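Local coordinates for enolase from the environmental genome shotgun sequencing of the Sargasso Sea (PDB 2QGY), which is of unknown function but belongs to the enolase superfamily and binds magnesium, consistent with abstracting a proton beside a substrate carboxylate, at residues Ile37-Thr42 with Thr105-Ile110; Lys61-Ile66 with Gly98-Ser103; Ser84-Ile89 with Leu282-Glu287; His259-Ile264 with Ser289-Asn294; Pro274-Met279 with Ala311-His316. All coordinates share one frame; numbering follows the deposited sequence.

Contact 1: residues Ile37-Thr42 with Thr105-Ile110; sequences IIIKIT and TSAIEI
Ile39 and Ala107 mark where strand 37-42 and helix 105-110 come together, their CA atoms 6.9 Å apart. The two short axes approach to 8.8 Å and cross at -41°, so the helix runs slantwise over the strand and meets it through alternate residues, Ile39 and Ile41. The CD1 methyl of Ile39 makes the first meeting, against the helix backbone: it lies 3.6 Å from Ala107 O. The same methyl bridges two side chains, with Ile39 CD1 4.0 Å from Ala107 CB and 4.2 Å from Ile108 CG1. With chi1 at 81°, Ile39 CG1 is tucked between its own backbone N and carbonyl carbon, an arrangement that carries CD1 to the helix. Two residues on, Ile41 CD1 meets Ile108 CG2 at 4.0 Å, the side chains passing at a slant. No hydrogen bond joins the segments; the contact is van der Waals packing of buried isoleucine branches on the helix backbone and on Ala107 and Ile108. Ile67 and Leu70 of helix 60-74 continue this layer beside Ile39 and Ile108. This is a helix packed on the face of an antiparallel sheet, as in the alpha+beta N-terminal capping domain of the mandelate racemase/muconate lactonizing enzyme family.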
# COMPACT_ATOMS: atom_id res chain seq x y z
N ILE A 37 -4.64 17.11 -0.93
CA ILE A 37 -4.79 16.77 -2.33
C ILE A 37 -6.29 16.80 -2.59
O ILE A 37 -7.01 15.92 -2.16
CB ILE A 37 -4.24 15.36 -2.64
CG1 ILE A 37 -2.77 15.27 -2.20
CG2 ILE A 37 -4.50 14.99 -4.13
CD1 ILE A 37 -2.18 13.81 -2.23
N ILE A 38 -6.73 17.82 -3.30
CA ILE A 38 -8.15 18.02 -3.57
C ILE A 38 -8.34 17.98 -5.08
O ILE A 38 -7.53 18.56 -5.79
CB ILE A 38 -8.60 19.35 -2.99
CG1 ILE A 38 -8.47 19.28 -1.45
CG2 ILE A 38 -10.04 19.63 -3.40
CD1 ILE A 38 -8.81 20.54 -0.73
N ILE A 39 -9.35 17.27 -5.56
CA ILE A 39 -9.59 17.16 -7.00
C ILE A 39 -10.98 17.64 -7.40
O ILE A 39 -11.91 17.62 -6.60
CB ILE A 39 -9.34 15.71 -7.53
CG1 ILE A 39 -10.56 14.80 -7.27
CG2 ILE A 39 -8.08 15.11 -6.89
CD1 ILE A 39 -10.40 13.41 -7.94
N LYS A 40 -11.11 18.07 -8.65
CA LYS A 40 -12.42 18.35 -9.21
C LYS A 40 -12.47 17.68 -10.57
O LYS A 40 -11.59 17.88 -11.39
CB LYS A 40 -12.63 19.87 -9.36
CG LYS A 40 -14.07 20.16 -9.72
CD LYS A 40 -14.33 21.67 -9.97
CE LYS A 40 -14.05 22.07 -11.39
NZ LYS A 40 -14.37 23.55 -11.53
N ILE A 41 -13.50 16.88 -10.78
CA ILE A 41 -13.75 16.17 -12.04
C ILE A 41 -14.99 16.82 -12.63
O ILE A 41 -15.95 17.09 -11.91
CB ILE A 41 -14.02 14.67 -11.76
CG1 ILE A 41 -12.69 13.95 -11.38
CG2 ILE A 41 -14.69 14.00 -12.97
CD1 ILE A 41 -12.82 12.46 -11.13
N THR A 42 -14.95 17.10 -13.94
CA THR A 42 -16.12 17.61 -14.68
C THR A 42 -16.54 16.56 -15.71
O THR A 42 -15.69 16.03 -16.45
CB THR A 42 -15.79 18.93 -15.44
OG1 THR A 42 -15.14 19.84 -14.54
CG2 THR A 42 -17.10 19.59 -15.98
N THR A 105 -7.78 6.32 -5.45
CA THR A 105 -9.10 5.83 -5.87
C THR A 105 -10.15 6.43 -4.97
O THR A 105 -11.23 6.69 -5.42
CB THR A 105 -9.24 4.30 -5.84
OG1 THR A 105 -9.10 3.80 -4.50
CG2 THR A 105 -8.15 3.67 -6.72
N SER A 106 -9.83 6.66 -3.70
CA SER A 106 -10.80 7.39 -2.81
C SER A 106 -11.20 8.74 -3.40
O SER A 106 -12.39 9.10 -3.39
CB SER A 106 -10.21 7.66 -1.41
OG SER A 106 -10.01 6.42 -0.78
N ALA A 107 -10.21 9.51 -3.83
CA ALA A 107 -10.48 10.86 -4.27
C ALA A 107 -11.44 10.79 -5.47
O ALA A 107 -12.40 11.55 -5.53
CB ALA A 107 -9.21 11.59 -4.62
N ILE A 108 -11.18 9.88 -6.40
CA ILE A 108 -11.99 9.80 -7.62
C ILE A 108 -13.38 9.28 -7.23
O ILE A 108 -14.39 9.88 -7.62
CB ILE A 108 -11.37 8.88 -8.68
CG1 ILE A 108 -10.05 9.45 -9.21
CG2 ILE A 108 -12.37 8.69 -9.86
CD1 ILE A 108 -9.20 8.41 -10.02
N GLU A 109 -13.45 8.23 -6.40
CA GLU A 109 -14.78 7.70 -6.08
C GLU A 109 -15.62 8.73 -5.35
O GLU A 109 -16.83 8.84 -5.60
CB GLU A 109 -14.72 6.39 -5.28
CG GLU A 109 -16.05 5.62 -5.35
CD GLU A 109 -16.13 4.50 -4.34
OE1 GLU A 109 -15.38 3.49 -4.47
OE2 GLU A 109 -16.96 4.65 -3.43
N ILE A 110 -15.01 9.49 -4.46
CA ILE A 110 -15.73 10.51 -3.70
C ILE A 110 -16.28 11.55 -4.67
O ILE A 110 -17.42 12.00 -4.53
CB ILE A 110 -14.81 11.16 -2.63
CG1 ILE A 110 -14.59 10.17 -1.46
CG2 ILE A 110 -15.46 12.48 -2.08
CD1 ILE A 110 -13.47 10.57 -0.50

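Contact 2: residues Lys61-Ile66 with Gly98-Ser103; sequences KGIAII and GLDFSS
Ile63 and Ile66 of helix 61-66 face Asp100, Phe101 and Ser103 across a helix pair whose short axes approach to 9.1 Å and cross at -50°. The van der Waals contacts come first. Ile63 CG1 rests 4.0 Å from Asp100 CB and 3.9 Å from Asp100 O, the isoleucine side chain crossing that of the aspartate at about a right angle. The other branch of this isoleucine, Ile63 CG2, lies 4.3 Å from Ser103 CB. One turn later Ile66 CG2 approaches Phe101 CD1 at 4.1 Å, obliquely to the ring. This branch is anti to the backbone N of Ile66 (chi1 -67° for CG1), which directs it to the aromatic side chain.

The polar groups look elsewhere. Although the aliphatic part of Asp100 packs on Ile63, its OD2 forms a salt bridge with Arg59, just before the first helix. Ser103 OG is hydrogen-bonded to Phe54 O, while Ser103 N binds Leu99 O at 2.7 Å in the regular helical pattern.

Across the dimer, Arg59 of the second subunit makes a cation-pi contact with the Phe101 ring, and Glu69 of that subunit forms a salt bridge with Lys61. The contact is thus an obliquely crossed, buried helix pair of the enolase-superfamily N-terminal domain, placed against the subunit interface.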
# COMPACT_ATOMS: atom_id res chain seq x y z
N LYS A 61 2.71 14.15 -4.82
CA LYS A 61 2.74 14.25 -6.28
C LYS A 61 2.52 12.87 -6.91
O LYS A 61 1.84 12.75 -7.94
CB LYS A 61 4.07 14.86 -6.74
CG LYS A 61 4.20 16.35 -6.41
CD LYS A 61 5.30 17.04 -7.22
CE LYS A 61 6.68 16.60 -6.80
NZ LYS A 61 7.79 17.43 -7.41
N GLY A 62 3.06 11.84 -6.28
CA GLY A 62 2.88 10.46 -6.74
C GLY A 62 1.41 10.08 -6.74
O GLY A 62 0.91 9.52 -7.72
N ILE A 63 0.71 10.43 -5.67
CA ILE A 63 -0.72 10.15 -5.58
C ILE A 63 -1.47 10.90 -6.70
O ILE A 63 -2.33 10.32 -7.41
CB ILE A 63 -1.25 10.49 -4.17
CG1 ILE A 63 -0.67 9.50 -3.12
CG2 ILE A 63 -2.79 10.50 -4.13
CD1 ILE A 63 -0.85 10.00 -1.71
N ALA A 64 -1.15 12.18 -6.87
CA ALA A 64 -1.80 12.99 -7.92
C ALA A 64 -1.60 12.43 -9.33
O ALA A 64 -2.52 12.45 -10.17
CB ALA A 64 -1.29 14.42 -7.84
N ILE A 65 -0.39 11.97 -9.62
CA ILE A 65 -0.08 11.35 -10.89
C ILE A 65 -0.88 10.07 -11.14
O ILE A 65 -1.38 9.84 -12.25
CB ILE A 65 1.45 11.15 -11.06
CG1 ILE A 65 2.16 12.51 -11.16
CG2 ILE A 65 1.77 10.21 -12.24
CD1 ILE A 65 1.63 13.45 -12.24
N ILE A 66 -1.04 9.27 -10.09
CA ILE A 66 -1.90 8.10 -10.15
C ILE A 66 -3.37 8.47 -10.39
O ILE A 66 -4.01 7.88 -11.27
CB ILE A 66 -1.75 7.22 -8.87
CG1 ILE A 66 -0.35 6.61 -8.84
CG2 ILE A 66 -2.82 6.11 -8.85
CD1 ILE A 66 -0.05 5.99 -7.44
N GLY A 98 -2.42 -0.78 -1.22
CA GLY A 98 -1.46 0.12 -0.56
C GLY A 98 -2.12 1.46 -0.38
O GLY A 98 -3.06 1.79 -1.12
N LEU A 99 -1.63 2.24 0.57
CA LEU A 99 -2.30 3.48 0.97
C LEU A 99 -2.33 4.52 -0.14
O LEU A 99 -3.36 5.16 -0.34
CB LEU A 99 -1.63 4.09 2.20
CG LEU A 99 -1.96 3.47 3.55
CD1 LEU A 99 -1.54 4.46 4.64
CD2 LEU A 99 -3.49 3.13 3.71
N ASP A 100 -1.20 4.69 -0.85
CA ASP A 100 -1.11 5.67 -1.92
C ASP A 100 -2.17 5.39 -3.00
O ASP A 100 -2.91 6.29 -3.40
CB ASP A 100 0.31 5.68 -2.52
CG ASP A 100 1.38 5.84 -1.45
OD1 ASP A 100 1.93 6.96 -1.35
OD2 ASP A 100 1.67 4.86 -0.67
N PHE A 101 -2.29 4.13 -3.43
CA PHE A 101 -3.25 3.82 -4.48
C PHE A 101 -4.68 4.02 -3.96
O PHE A 101 -5.53 4.58 -4.67
CB PHE A 101 -3.03 2.39 -4.99
CG PHE A 101 -3.99 1.97 -6.05
CD1 PHE A 101 -3.85 2.45 -7.37
CD2 PHE A 101 -5.02 1.09 -5.77
CE1 PHE A 101 -4.75 2.06 -8.36
CE2 PHE A 101 -5.90 0.70 -6.77
CZ PHE A 101 -5.75 1.18 -8.06
N SER A 102 -4.93 3.54 -2.75
CA SER A 102 -6.25 3.63 -2.11
C SER A 102 -6.63 5.09 -1.90
O SER A 102 -7.82 5.43 -1.98
CB SER A 102 -6.25 2.85 -0.76
OG SER A 102 -6.09 1.45 -0.97
N SER A 103 -5.64 5.95 -1.61
CA SER A 103 -5.92 7.40 -1.52
C SER A 103 -6.34 7.97 -2.88
O SER A 103 -7.27 8.78 -2.97
CB SER A 103 -4.72 8.20 -1.03
OG SER A 103 -4.48 7.91 0.34

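Contact 3: residues Ser84-Ile89 with Leu282-Glu287; sequences SFYNKI and LIDIIE
Tyr86 OH donates a short hydrogen bond to Asp284 OD1, 2.6 Å long, and this is the polar tie between helix 84-89 and helix 282-287. The hydroxyl comes to OD1 on the syn side of the carboxylate, 15° out of its plane, while the carboxylate is turned 89° against the phenol ring. The second oxygen is farther off, with Asp284 OD2 3.4 Å from Tyr86 OH, so the bond is to one oxygen and not shared evenly.

Ile283 supplies the apolar half of the contact. Its CG2 methyl lies over one face of the ring, 4.1 Å from the Tyr86 centroid and 28° off the normal, a CH-pi contact displaced to the CE1 side, where CG2 comes within 3.7 Å of Tyr86 CE1. The other branch reaches the root of the side chain, Ile283 CD1 being 3.8 Å from Tyr86 CB. Thus one residue borders the tyrosine from its stem to its ring while the next takes the hydroxyl.

The reach depends on Tyr86 having CG anti to its backbone nitrogen, which turns the ring to helix 282-287. Asp284 stands in the first turn of helix 282-294, whose amino end would tend to favour its negative charge. Glu109 accepts a hydrogen bond from Ile283 N at that same end, and Leu257 packs against both Tyr86 and Asp284. The arrangement is interdomain packing: a helix of the N-terminal domain docks on a helix of the TIM-barrel domain, near the surface.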
# COMPACT_ATOMS: atom_id res chain seq x y z
N SER A 84 -19.42 0.91 -11.96
CA SER A 84 -18.52 0.46 -13.01
C SER A 84 -17.10 0.98 -12.76
O SER A 84 -16.12 0.31 -13.11
CB SER A 84 -19.03 0.79 -14.44
OG SER A 84 -19.05 2.18 -14.68
N PHE A 85 -16.99 2.16 -12.15
CA PHE A 85 -15.68 2.66 -11.71
C PHE A 85 -15.05 1.65 -10.73
O PHE A 85 -13.91 1.22 -10.91
CB PHE A 85 -15.80 4.03 -11.03
CG PHE A 85 -14.52 4.45 -10.34
CD1 PHE A 85 -13.40 4.81 -11.08
CD2 PHE A 85 -14.44 4.47 -8.95
CE1 PHE A 85 -12.20 5.18 -10.46
CE2 PHE A 85 -13.23 4.86 -8.33
CZ PHE A 85 -12.13 5.21 -9.08
N TYR A 86 -15.82 1.28 -9.72
CA TYR A 86 -15.32 0.38 -8.65
C TYR A 86 -14.85 -0.93 -9.25
O TYR A 86 -13.73 -1.42 -8.97
CB TYR A 86 -16.44 0.11 -7.64
CG TYR A 86 -16.03 -0.78 -6.48
CD1 TYR A 86 -15.56 -0.23 -5.29
CD2 TYR A 86 -16.11 -2.18 -6.57
CE1 TYR A 86 -15.18 -1.03 -4.22
CE2 TYR A 86 -15.73 -3.00 -5.47
CZ TYR A 86 -15.29 -2.40 -4.31
OH TYR A 86 -14.92 -3.17 -3.21
N ASN A 87 -15.68 -1.49 -10.14
CA ASN A 87 -15.34 -2.72 -10.85
C ASN A 87 -14.10 -2.62 -11.72
O ASN A 87 -13.28 -3.56 -11.78
CB ASN A 87 -16.56 -3.23 -11.66
CG ASN A 87 -17.68 -3.71 -10.76
OD1 ASN A 87 -17.46 -4.04 -9.59
ND2 ASN A 87 -18.90 -3.77 -11.31
N LYS A 88 -13.94 -1.48 -12.38
CA LYS A 88 -12.77 -1.25 -13.22
C LYS A 88 -11.50 -1.17 -12.37
O LYS A 88 -10.47 -1.73 -12.73
CB LYS A 88 -12.94 0.04 -14.01
CG LYS A 88 -11.71 0.50 -14.79
CD LYS A 88 -11.50 -0.33 -16.04
CE LYS A 88 -10.41 0.28 -16.91
NZ LYS A 88 -10.45 -0.24 -18.31
N ILE A 89 -11.58 -0.43 -11.27
CA ILE A 89 -10.47 -0.38 -10.31
C ILE A 89 -10.07 -1.79 -9.84
O ILE A 89 -8.88 -2.13 -9.84
CB ILE A 89 -10.78 0.54 -9.07
CG1 ILE A 89 -10.81 2.01 -9.48
CG2 ILE A 89 -9.73 0.35 -7.91
CD1 ILE A 89 -9.54 2.49 -10.24
N LEU A 282 -15.97 5.16 -0.90
CA LEU A 282 -17.12 5.11 0.00
C LEU A 282 -17.83 3.76 0.03
O LEU A 282 -18.36 3.35 1.08
CB LEU A 282 -18.09 6.25 -0.31
CG LEU A 282 -17.41 7.62 -0.19
CD1 LEU A 282 -18.52 8.65 -0.19
CD2 LEU A 282 -16.58 7.73 1.13
N ILE A 283 -17.83 3.08 -1.11
CA ILE A 283 -18.45 1.76 -1.23
C ILE A 283 -17.78 0.88 -0.17
O ILE A 283 -18.44 0.17 0.56
CB ILE A 283 -18.24 1.17 -2.65
CG1 ILE A 283 -19.16 1.87 -3.69
CG2 ILE A 283 -18.44 -0.34 -2.65
CD1 ILE A 283 -19.04 1.29 -5.11
N ASP A 284 -16.44 0.94 -0.10
CA ASP A 284 -15.72 0.07 0.82
C ASP A 284 -15.88 0.43 2.28
O ASP A 284 -15.93 -0.45 3.13
CB ASP A 284 -14.24 -0.06 0.41
CG ASP A 284 -14.03 -1.17 -0.64
OD1 ASP A 284 -15.02 -1.87 -0.97
OD2 ASP A 284 -12.90 -1.31 -1.15
N ILE A 285 -15.95 1.72 2.58
CA ILE A 285 -16.20 2.15 3.95
C ILE A 285 -17.59 1.69 4.41
O ILE A 285 -17.77 1.16 5.51
CB ILE A 285 -16.08 3.68 4.06
CG1 ILE A 285 -14.60 4.06 3.99
CG2 ILE A 285 -16.73 4.23 5.34
CD1 ILE A 285 -14.32 5.50 4.17
N ILE A 286 -18.58 1.90 3.55
CA ILE A 286 -19.95 1.46 3.86
C ILE A 286 -20.07 -0.06 4.00
O ILE A 286 -20.76 -0.54 4.90
CB ILE A 286 -20.94 1.98 2.80
CG1 ILE A 286 -21.05 3.52 2.83
CG2 ILE A 286 -22.31 1.33 2.97
CD1 ILE A 286 -21.63 4.10 4.12
N GLU A 287 -19.42 -0.81 3.12
CA GLU A 287 -19.43 -2.27 3.18
C GLU A 287 -18.83 -2.77 4.50
O GLU A 287 -19.41 -3.63 5.17
CB GLU A 287 -18.66 -2.88 2.01
CG GLU A 287 -18.71 -4.42 1.95
CD GLU A 287 -20.13 -4.98 2.10
OE1 GLU A 287 -21.04 -4.52 1.37
OE2 GLU A 287 -20.32 -5.92 2.93

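Contact 4: residues His259-Ile264 with Ser289-Asn294; sequences HFRELI and SNEASN
Arg261 and Glu291 reach toward each other as two extended chains and end in a salt bridge between helix 259-264 and helix 289-294. The arginine is straight from CG to NE, and the glutamate is likewise extended beyond CG. The guanidinium and carboxylate lie nearly coplanar, 4° apart, and meet side-on: Arg261 NE donates to Glu291 OE1 at 3.0 Å and Arg261 NH2 to Glu291 OE2 at 2.8 Å. Both bonds are nearly straight and use the syn lone pairs, which holds the two flat groups in one plane. A third bond, Arg261 NE to Glu291 OE2 at 3.2 Å, is weak and bent. Glu287 OE2 lies so close to Glu291 OE2 that one of the two acids may be protonated; Arg261 would ease the remaining charge.

Beneath the ion pair, Ile264 has CG1 beside its backbone N (chi1 -68°), which carries CD1 to Glu291 CB at 3.9 Å and Ala292 N at 3.8 Å, crossing Glu291 at about a right angle.

The short axes run parallel within 3° at 10.5 Å. These are successive outer helices of the TIM barrel, following strands 248-250 and 271-272; Ala292 packs inward on strand 298-299, and Leu263 on helix 234-243.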
# COMPACT_ATOMS: atom_id res chain seq x y z
N HIS A 259 -8.23 -6.84 4.91
CA HIS A 259 -7.62 -6.65 6.24
C HIS A 259 -8.72 -6.44 7.29
O HIS A 259 -8.67 -7.03 8.38
CB HIS A 259 -6.66 -5.46 6.22
CG HIS A 259 -6.13 -5.10 7.58
ND1 HIS A 259 -5.23 -5.88 8.27
CD2 HIS A 259 -6.46 -4.09 8.42
CE1 HIS A 259 -4.96 -5.32 9.43
NE2 HIS A 259 -5.71 -4.24 9.56
N PHE A 260 -9.71 -5.61 6.97
CA PHE A 260 -10.78 -5.36 7.97
C PHE A 260 -11.65 -6.58 8.23
O PHE A 260 -12.05 -6.80 9.39
CB PHE A 260 -11.60 -4.11 7.63
CG PHE A 260 -10.80 -2.81 7.76
CD1 PHE A 260 -10.68 -2.17 8.99
CD2 PHE A 260 -10.06 -2.33 6.68
CE1 PHE A 260 -9.90 -1.02 9.14
CE2 PHE A 260 -9.28 -1.18 6.81
CZ PHE A 260 -9.18 -0.53 8.04
N ARG A 261 -11.86 -7.41 7.21
CA ARG A 261 -12.55 -8.68 7.43
C ARG A 261 -11.75 -9.59 8.35
O ARG A 261 -12.33 -10.25 9.18
CB ARG A 261 -12.86 -9.39 6.10
CG ARG A 261 -14.08 -8.78 5.46
CD ARG A 261 -14.22 -9.14 4.00
NE ARG A 261 -15.43 -8.51 3.48
CZ ARG A 261 -15.68 -8.37 2.18
NH1 ARG A 261 -14.82 -8.82 1.28
NH2 ARG A 261 -16.81 -7.81 1.78
N GLU A 262 -10.43 -9.62 8.19
CA GLU A 262 -9.57 -10.39 9.11
C GLU A 262 -9.69 -9.84 10.54
O GLU A 262 -9.77 -10.63 11.48
CB GLU A 262 -8.12 -10.37 8.66
CG GLU A 262 -7.11 -11.14 9.59
CD GLU A 262 -7.28 -12.65 9.58
OE1 GLU A 262 -7.94 -13.16 8.66
OE2 GLU A 262 -6.74 -13.32 10.50
N LEU A 263 -9.68 -8.52 10.72
CA LEU A 263 -9.82 -7.95 12.08
C LEU A 263 -11.16 -8.38 12.68
O LEU A 263 -11.23 -8.73 13.84
CB LEU A 263 -9.74 -6.41 12.09
CG LEU A 263 -8.42 -5.75 11.68
CD1 LEU A 263 -8.74 -4.26 11.54
CD2 LEU A 263 -7.36 -5.95 12.77
N ILE A 264 -12.21 -8.36 11.87
CA ILE A 264 -13.52 -8.82 12.38
C ILE A 264 -13.47 -10.29 12.82
O ILE A 264 -13.98 -10.64 13.90
CB ILE A 264 -14.65 -8.60 11.34
CG1 ILE A 264 -14.94 -7.12 11.13
CG2 ILE A 264 -15.99 -9.23 11.82
CD1 ILE A 264 -15.86 -6.86 9.89
N SER A 289 -18.54 -0.98 7.26
CA SER A 289 -19.38 -0.49 8.35
C SER A 289 -20.50 -1.49 8.63
O SER A 289 -20.79 -1.84 9.77
CB SER A 289 -19.95 0.90 8.04
OG SER A 289 -18.92 1.87 8.00
N ASN A 290 -21.07 -2.01 7.56
CA ASN A 290 -22.21 -2.94 7.68
C ASN A 290 -21.76 -4.27 8.30
O ASN A 290 -22.39 -4.78 9.24
CB ASN A 290 -22.83 -3.16 6.28
CG ASN A 290 -23.54 -1.91 5.74
OD1 ASN A 290 -23.95 -1.88 4.56
ND2 ASN A 290 -23.71 -0.88 6.59
N GLU A 291 -20.66 -4.82 7.80
CA GLU A 291 -20.11 -6.04 8.39
C GLU A 291 -19.71 -5.83 9.85
O GLU A 291 -19.96 -6.70 10.69
CB GLU A 291 -18.93 -6.58 7.56
CG GLU A 291 -19.35 -6.91 6.13
CD GLU A 291 -18.21 -7.37 5.25
OE1 GLU A 291 -17.19 -7.85 5.78
OE2 GLU A 291 -18.35 -7.25 4.00
N ALA A 292 -19.04 -4.71 10.14
CA ALA A 292 -18.63 -4.40 11.52
C ALA A 292 -19.87 -4.36 12.43
O ALA A 292 -19.88 -4.94 13.54
CB ALA A 292 -17.91 -3.05 11.55
N SER A 293 -20.90 -3.70 11.95
CA SER A 293 -22.15 -3.54 12.71
C SER A 293 -22.70 -4.90 13.16
O SER A 293 -23.09 -5.07 14.33
CB SER A 293 -23.19 -2.77 11.90
OG SER A 293 -24.38 -2.54 12.65
N ASN A 294 -22.72 -5.86 12.23
CA ASN A 294 -23.22 -7.22 12.48
C ASN A 294 -22.39 -7.96 13.51
O ASN A 294 -22.82 -8.95 14.10
CB ASN A 294 -23.26 -8.00 11.18
CG ASN A 294 -24.26 -7.43 10.21
OD1 ASN A 294 -25.19 -6.75 10.64
ND2 ASN A 294 -24.07 -7.67 8.90

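Contact 5: residues Pro274-Met279 with Ala311-His316; sequences PDISGM and ASAMLH
Ile276 presses broadside on the backbone of helix 311-316, between the side chains of Ala313 and Met314. Its CG1 stands 3.6 Å from Met314 N, and its terminal methyl CD1 is 3.7 Å from Met314 CA, so the isoleucine meets the helix largely at its main chain. On one flank CG1 is 4.0 Å from Ala313 CB; on the other it is 3.9 Å from Met314 CB. Having CG1 anti to its backbone N (chi1 -173°), Ile276 sends that branch to the helix, and the bend at chi2 (65°) lets CD1 reach the helix backbone as well. Beyond CB the Met314 chain leads away from Ile276 and packs on Cys303, so only the base of the methionine takes part.

This is a loop of the TIM barrel, between strand 271-272 and helix 282-294, packed on a later barrel helix. The side chain of Met314 is about 12 Å from the magnesium ion held by Asp200, Glu226 and Glu252. Asp275 OD1 accepts a hydrogen bond from His302 ND1, as in the His-Asp pair of mandelate racemase-type enzymes, though a catalytic role here is not established.

An Asx turn contributes to the loop shape around Ile276. Ser277 N donates to Asp275 OD2 at 2.8 Å, approaching on the anti side and 26° out of the carboxylate plane. Asn305 ND2 also binds that oxygen, and Gly278 N closes back on Asp275 O at 3.0 Å.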
# COMPACT_ATOMS: atom_id res chain seq x y z
N PRO A 274 -10.61 3.60 9.65
CA PRO A 274 -9.98 3.83 8.34
C PRO A 274 -10.16 5.33 8.01
O PRO A 274 -11.15 5.96 8.45
CB PRO A 274 -10.82 2.99 7.37
CG PRO A 274 -12.17 2.88 8.02
CD PRO A 274 -11.81 2.76 9.54
N ASP A 275 -9.26 5.89 7.20
CA ASP A 275 -9.42 7.32 6.85
C ASP A 275 -10.47 7.41 5.74
O ASP A 275 -10.56 6.57 4.85
CB ASP A 275 -8.09 7.92 6.38
CG ASP A 275 -8.17 9.45 6.19
OD1 ASP A 275 -7.81 10.19 7.13
OD2 ASP A 275 -8.63 9.89 5.12
N ILE A 276 -11.33 8.41 5.87
CA ILE A 276 -12.41 8.63 4.91
C ILE A 276 -11.91 8.73 3.45
O ILE A 276 -12.63 8.36 2.48
CB ILE A 276 -13.22 9.90 5.32
CG1 ILE A 276 -14.47 10.06 4.43
CG2 ILE A 276 -12.31 11.19 5.29
CD1 ILE A 276 -15.55 8.94 4.57
N SER A 277 -10.71 9.25 3.30
CA SER A 277 -10.12 9.53 2.00
C SER A 277 -8.95 8.59 1.73
O SER A 277 -8.15 8.79 0.82
CB SER A 277 -9.65 10.97 1.96
OG SER A 277 -10.76 11.82 1.73
N GLY A 278 -8.85 7.53 2.54
CA GLY A 278 -7.75 6.59 2.37
C GLY A 278 -8.15 5.14 2.23
O GLY A 278 -7.32 4.30 1.85
N MET A 279 -9.41 4.80 2.51
CA MET A 279 -9.80 3.38 2.55
C MET A 279 -9.83 2.77 1.15
O MET A 279 -9.59 1.57 0.99
CB MET A 279 -11.16 3.21 3.30
CG MET A 279 -11.82 1.81 3.18
SD MET A 279 -11.11 0.62 4.34
CE MET A 279 -12.10 -0.87 3.93
N ALA A 311 -13.93 16.13 5.05
CA ALA A 311 -14.84 16.24 6.21
C ALA A 311 -16.30 16.06 5.78
O ALA A 311 -17.08 15.39 6.46
CB ALA A 311 -14.63 17.56 7.02
N SER A 312 -16.70 16.66 4.65
CA SER A 312 -18.08 16.52 4.20
C SER A 312 -18.44 15.08 3.87
O SER A 312 -19.51 14.61 4.25
CB SER A 312 -18.37 17.41 3.00
OG SER A 312 -19.74 17.31 2.67
N ALA A 313 -17.56 14.38 3.16
CA ALA A 313 -17.78 12.96 2.86
C ALA A 313 -17.92 12.16 4.17
O ALA A 313 -18.83 11.32 4.31
CB ALA A 313 -16.61 12.42 2.04
N MET A 314 -17.05 12.45 5.12
CA MET A 314 -17.07 11.73 6.39
C MET A 314 -18.43 11.93 7.08
O MET A 314 -19.05 10.98 7.54
CB MET A 314 -15.93 12.24 7.31
CG MET A 314 -15.89 11.60 8.75
SD MET A 314 -14.69 12.29 9.87
CE MET A 314 -15.21 14.01 9.96
N LEU A 315 -18.86 13.18 7.18
CA LEU A 315 -20.12 13.48 7.85
C LEU A 315 -21.29 12.81 7.15
O LEU A 315 -22.17 12.21 7.82
CB LEU A 315 -20.34 15.00 7.97
CG LEU A 315 -19.28 15.77 8.76
CD1 LEU A 315 -19.63 17.24 8.80
CD2 LEU A 315 -19.12 15.19 10.20
N HIS A 316 -21.31 12.86 5.82
CA HIS A 316 -22.39 12.18 5.09
C HIS A 316 -22.38 10.65 5.35
O HIS A 316 -23.43 10.04 5.59
CB HIS A 316 -22.30 12.48 3.59
CG HIS A 316 -22.85 13.82 3.20
ND1 HIS A 316 -24.20 14.05 3.06
CD2 HIS A 316 -22.23 14.99 2.93
CE1 HIS A 316 -24.38 15.32 2.70
NE2 HIS A 316 -23.21 15.91 2.64

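Contacts 1 and 2 lie in the N-terminal domain, share helix 99-120 and have centres 11 Å apart; they join where Ile37 CD1 meets Ile63 CG2 at 3.9 Å. Contact 3 ties this domain to the barrel, and its Phe85 CE1 packs on Ile108 CG2 of contact 1 at 3.6 Å. Contacts 4 and 5 lie in the barrel: contact 4 uses helix 282-294, as contact 3 does, and Phe260 CE2 approaches Met279 SD of contact 5 at 3.6 Å. Contact 5, centred only about 4 Å from the chain centre, also meets contact 2, where Ser102 CB comes 3.2 Å from Gly278 O. It thus borders the N-terminal domain, with the Met314 side chain about 12 Å from the magnesium ion.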